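Local coordinates for protein geranyltranstransferase (IspA) (Helicobacter pylori, PDB 3LLW) that probably acts as a magnesium-dependent prenyltransferase of the farnesyl/geranylgeranyl diphosphate synthase family, joining isoprenoid units in isoprene biosynthesis, at residues Lys38-Met43 with Asn128-Glu133; Ser9-Glu14 with Asn294-Thr299. One frame throughout, in Å; residues are numbered along the deposited sequence.

Contact 1 of 2, residues Lys38-Met43 with Asn128-Glu133; sequences KAFFEM and NTYSFE
F40 drives the edge of its ring into one face of Y130, a T-shaped pair with ring centroids 5.1 Å apart and planes at 81°. The leading atom is F40 CZ, which stands 3.5 Å from Y130 CG and lies over the rim of the tyrosine ring, near its root, instead of over the middle. F40 CE2 follows along the same face, 4.0 Å from Y130 CD1, while Y130 CB sits in the plane of the phenylalanine ring, 3.8 Å from F40 CZ. Both helices, 36-45 and 117-137, belong to the all-helical polyprenyl synthetase fold, and the two rings bridge backbones whose nearest CA atoms, those of F40 and Y130, are 10.1 Å apart. With the CB of F40 already directed at 117-137, CG anti to the backbone N (chi1 178°) carries the ring on across its share of that gap. F41 adds a looser touch further along the tyrosine, its CE1 4.4 Å from Y130 CE1. Y130 OH and H25 NE2 share a hydrogen bond at the phenol end, and the ring of H25 also meets F41. L27 touches both F40 and Y130, and I158 of the second subunit packs on F40.

Contact 2 of 2, residues Ser9-Glu14 with Asn294-Thr299; sequences SFYYNE and NALLNT
Two different first torsions send the neighbouring tyrosines Y11 and Y12 toward helix 287-301: in Y11 the ring carbon CG is anti to the backbone N (chi1 162°), whereas in Y12 it is anti to the carbonyl carbon (chi1 -79°). Within the all-helical fold of the polyprenyl synthetases, this joins the N-terminal helix 6-23 to the C-terminal helix 287-301. The short segments run at 60° with their axes 12.1 Å apart, a separation that the two tyrosines bridge with their phenol ends.

Y11 is the buried one. Its OH rests against the branch point of L296, 3.4 Å from L296 CG and 3.5 Å from L296 CD1, with the leucine meeting the ring at its edge, near the ring plane, and the two side chains crossing at about a right angle. That hydroxyl is not left to apolar neighbours: it is hydrogen-bonded to the carbonyl O of K54 on helix 51-63, the helix whose L57 and A58 also touch Y11 and whose L55 touches L296.

Y12 works at the exposed margin, where its OH comes 3.5 Å from A295 CB. One turn on, T299 OG1 donates to A295 O at 2.8 Å; T299 N reaches the same oxygen at 3.2 Å, from the opposite face of the carbonyl plane.

How the contacts relate
Contact 1 and contact 2 are separate, their centres 27 Å apart and their nearest atoms about 15 Å apart. Helices 6-23 and 36-45, which supply their first segments, are consecutive in the chain. Contact 2 ties the first helix to the last one of the model, and both segments of contact 1 fall in the sequence between. Their surroundings differ: contact 1 is buried and borders the second subunit, where N128 hydrogen-bonds to T129 of the second subunit and T129 to N128 of that subunit, while contact 2 lies at the surface and touches no other chain of the assembly. Neither reaches the magnesium-binding residues D94 and D100.

Contact 1 of 2, residues Lys38-Met43 with Asn128-Glu133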
# COMPACT_ATOMS: atom_id res chain seq x y z
N LYS A 38 19.09 0.94 -5.57
CA LYS A 38 19.68 1.92 -4.65
C LYS A 38 18.70 3.06 -4.37
O LYS A 38 18.59 3.53 -3.24
CB LYS A 38 21.05 2.45 -5.11
CG LYS A 38 21.18 2.80 -6.60
CD LYS A 38 22.27 1.98 -7.31
CE LYS A 38 22.00 0.46 -7.33
NZ LYS A 38 20.85 0.07 -8.20
N ALA A 39 17.95 3.46 -5.41
CA ALA A 39 16.94 4.50 -5.30
C ALA A 39 15.75 4.12 -4.39
O ALA A 39 15.10 5.01 -3.84
CB ALA A 39 16.44 4.85 -6.66
N PHE A 40 15.49 2.82 -4.24
CA PHE A 40 14.38 2.33 -3.41
C PHE A 40 14.42 2.81 -1.95
O PHE A 40 13.45 3.38 -1.47
CB PHE A 40 14.29 0.79 -3.46
CG PHE A 40 13.19 0.22 -2.60
CD1 PHE A 40 11.85 0.55 -2.82
CD2 PHE A 40 13.50 -0.67 -1.56
CE1 PHE A 40 10.84 0.02 -2.03
CE2 PHE A 40 12.49 -1.22 -0.76
CZ PHE A 40 11.16 -0.88 -0.99
N PHE A 41 15.55 2.59 -1.27
CA PHE A 41 15.64 2.87 0.16
C PHE A 41 16.37 4.18 0.48
O PHE A 41 16.42 4.60 1.64
CB PHE A 41 16.32 1.69 0.86
CG PHE A 41 15.66 1.31 2.17
CD1 PHE A 41 14.34 0.84 2.20
CD2 PHE A 41 16.37 1.38 3.36
CE1 PHE A 41 13.73 0.46 3.41
CE2 PHE A 41 15.78 1.01 4.58
CZ PHE A 41 14.45 0.55 4.60
N GLU A 42 16.93 4.81 -0.55
CA GLU A 42 17.75 6.00 -0.42
C GLU A 42 17.15 7.10 0.47
O GLU A 42 17.83 7.63 1.35
CB GLU A 42 18.04 6.56 -1.82
CG GLU A 42 19.21 7.51 -1.87
CD GLU A 42 19.60 7.92 -3.28
OE1 GLU A 42 19.50 7.08 -4.20
OE2 GLU A 42 20.01 9.08 -3.47
N MET A 43 15.87 7.44 0.24
CA MET A 43 15.20 8.48 1.03
C MET A 43 14.84 8.00 2.45
O MET A 43 14.58 8.82 3.34
CB MET A 43 13.95 9.01 0.31
CG MET A 43 14.21 9.63 -1.06
SD MET A 43 15.54 10.86 -1.12
CE MET A 43 16.74 10.08 -2.13
N ASN A 128 5.10 2.57 -0.14
CA ASN A 128 3.73 2.39 0.33
C ASN A 128 3.37 0.90 0.43
O ASN A 128 2.96 0.47 1.49
CB ASN A 128 2.78 3.08 -0.63
CG ASN A 128 1.32 3.06 -0.19
OD1 ASN A 128 0.94 2.51 0.86
ND2 ASN A 128 0.50 3.68 -1.01
N THR A 129 3.53 0.15 -0.66
CA THR A 129 3.28 -1.31 -0.68
C THR A 129 4.23 -2.08 0.22
O THR A 129 3.83 -3.06 0.92
CB THR A 129 3.34 -1.87 -2.13
OG1 THR A 129 2.53 -1.06 -2.98
CG2 THR A 129 2.80 -3.28 -2.18
N TYR A 130 5.49 -1.65 0.23
CA TYR A 130 6.54 -2.29 1.07
C TYR A 130 6.26 -2.33 2.58
O TYR A 130 6.66 -3.29 3.24
CB TYR A 130 7.93 -1.70 0.83
CG TYR A 130 9.06 -2.57 1.32
CD1 TYR A 130 9.96 -2.09 2.26
CD2 TYR A 130 9.22 -3.87 0.86
CE1 TYR A 130 11.01 -2.88 2.71
CE2 TYR A 130 10.25 -4.68 1.32
CZ TYR A 130 11.14 -4.18 2.25
OH TYR A 130 12.18 -4.97 2.71
N SER A 131 5.61 -1.29 3.11
CA SER A 131 5.19 -1.22 4.52
C SER A 131 4.31 -2.39 4.91
O SER A 131 4.36 -2.87 6.03
CB SER A 131 4.38 0.05 4.76
OG SER A 131 5.04 1.18 4.21
N PHE A 132 3.50 -2.83 3.97
CA PHE A 132 2.59 -3.93 4.20
C PHE A 132 3.25 -5.28 4.03
O PHE A 132 2.91 -6.24 4.75
CB PHE A 132 1.30 -3.71 3.38
CG PHE A 132 0.64 -2.38 3.69
CD1 PHE A 132 -0.09 -2.22 4.86
CD2 PHE A 132 0.82 -1.26 2.86
CE1 PHE A 132 -0.68 -0.99 5.19
CE2 PHE A 132 0.23 -0.02 3.18
CZ PHE A 132 -0.53 0.11 4.34
N GLU A 133 4.26 -5.34 3.16
CA GLU A 133 5.10 -6.52 3.02
C GLU A 133 5.94 -6.74 4.26
O GLU A 133 6.00 -7.86 4.76
CB GLU A 133 5.99 -6.46 1.77
CG GLU A 133 6.71 -7.80 1.47
CD GLU A 133 7.49 -7.80 0.15
OE1 GLU A 133 7.78 -6.71 -0.41
OE2 GLU A 133 7.83 -8.91 -0.32

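Contact 2 of 2, residues Ser9-Glu14 with Asn294-Thr299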
# COMPACT_ATOMS: atom_id res chain seq x y z
N SER A 9 16.70 3.67 30.00
CA SER A 9 18.04 3.46 29.46
C SER A 9 18.00 2.36 28.42
O SER A 9 18.68 2.43 27.39
CB SER A 9 19.01 3.07 30.59
OG SER A 9 20.36 3.25 30.19
N PHE A 10 17.19 1.33 28.71
CA PHE A 10 16.96 0.21 27.81
C PHE A 10 16.27 0.69 26.52
O PHE A 10 16.61 0.24 25.42
CB PHE A 10 16.12 -0.86 28.51
CG PHE A 10 15.64 -1.95 27.60
CD1 PHE A 10 16.48 -2.99 27.25
CD2 PHE A 10 14.34 -1.94 27.11
CE1 PHE A 10 16.04 -4.01 26.41
CE2 PHE A 10 13.89 -2.95 26.26
CZ PHE A 10 14.74 -3.99 25.91
N TYR A 11 15.29 1.58 26.69
CA TYR A 11 14.53 2.13 25.59
C TYR A 11 15.38 3.00 24.67
O TYR A 11 15.31 2.85 23.44
CB TYR A 11 13.31 2.91 26.11
CG TYR A 11 12.71 3.87 25.09
CD1 TYR A 11 12.15 3.39 23.90
CD2 TYR A 11 12.70 5.24 25.33
CE1 TYR A 11 11.61 4.25 22.98
CE2 TYR A 11 12.15 6.11 24.41
CZ TYR A 11 11.61 5.61 23.23
OH TYR A 11 11.06 6.46 22.31
N TYR A 12 16.19 3.88 25.24
CA TYR A 12 17.09 4.73 24.45
C TYR A 12 18.07 3.91 23.61
O TYR A 12 18.44 4.31 22.50
CB TYR A 12 17.88 5.68 25.36
CG TYR A 12 17.10 6.90 25.82
CD1 TYR A 12 16.06 7.43 25.05
CD2 TYR A 12 17.43 7.55 27.01
CE1 TYR A 12 15.36 8.56 25.47
CE2 TYR A 12 16.74 8.68 27.44
CZ TYR A 12 15.71 9.18 26.66
OH TYR A 12 15.01 10.30 27.07
N ASN A 13 18.48 2.77 24.15
CA ASN A 13 19.41 1.90 23.47
C ASN A 13 18.73 1.13 22.33
O ASN A 13 19.35 0.89 21.29
CB ASN A 13 20.06 0.96 24.49
CG ASN A 13 21.12 0.09 23.88
OD1 ASN A 13 21.12 -1.12 24.08
ND2 ASN A 13 22.04 0.70 23.13
N GLU A 14 17.46 0.75 22.52
CA GLU A 14 16.67 0.13 21.45
C GLU A 14 16.42 1.06 20.26
O GLU A 14 16.39 0.61 19.12
CB GLU A 14 15.36 -0.45 21.97
CG GLU A 14 15.57 -1.71 22.81
CD GLU A 14 16.46 -2.74 22.10
OE1 GLU A 14 16.16 -3.08 20.94
OE2 GLU A 14 17.45 -3.20 22.72
N ASN A 294 6.80 10.35 28.57
CA ASN A 294 7.22 11.62 29.18
C ASN A 294 8.58 12.07 28.68
O ASN A 294 8.74 13.25 28.31
CB ASN A 294 7.20 11.50 30.71
CG ASN A 294 7.52 12.79 31.42
OD1 ASN A 294 8.57 12.91 32.04
ND2 ASN A 294 6.61 13.76 31.36
N ALA A 295 9.53 11.14 28.62
CA ALA A 295 10.90 11.44 28.20
C ALA A 295 10.96 11.87 26.75
O ALA A 295 11.64 12.85 26.42
CB ALA A 295 11.79 10.25 28.41
N LEU A 296 10.23 11.15 25.90
CA LEU A 296 10.20 11.42 24.47
C LEU A 296 9.63 12.80 24.18
O LEU A 296 10.20 13.57 23.40
CB LEU A 296 9.36 10.36 23.75
CG LEU A 296 9.91 9.67 22.49
CD1 LEU A 296 8.76 8.98 21.77
CD2 LEU A 296 10.69 10.60 21.54
N LEU A 297 8.52 13.12 24.85
CA LEU A 297 7.85 14.41 24.68
C LEU A 297 8.67 15.59 25.17
O LEU A 297 8.63 16.65 24.55
CB LEU A 297 6.49 14.42 25.37
CG LEU A 297 5.44 13.37 24.97
CD1 LEU A 297 4.14 13.78 25.59
CD2 LEU A 297 5.29 13.22 23.45
N ASN A 298 9.39 15.41 26.27
CA ASN A 298 10.25 16.48 26.81
C ASN A 298 11.40 16.80 25.86
O ASN A 298 11.81 17.95 25.75
CB ASN A 298 10.77 16.15 28.22
CG ASN A 298 9.71 16.38 29.30
OD1 ASN A 298 9.11 17.45 29.40
ND2 ASN A 298 9.48 15.35 30.11
N THR A 299 11.90 15.78 25.17
CA THR A 299 12.89 15.97 24.13
C THR A 299 12.28 16.76 22.96
O THR A 299 12.91 17.69 22.44
CB THR A 299 13.46 14.63 23.63
OG1 THR A 299 13.70 13.76 24.74
CG2 THR A 299 14.77 14.85 22.87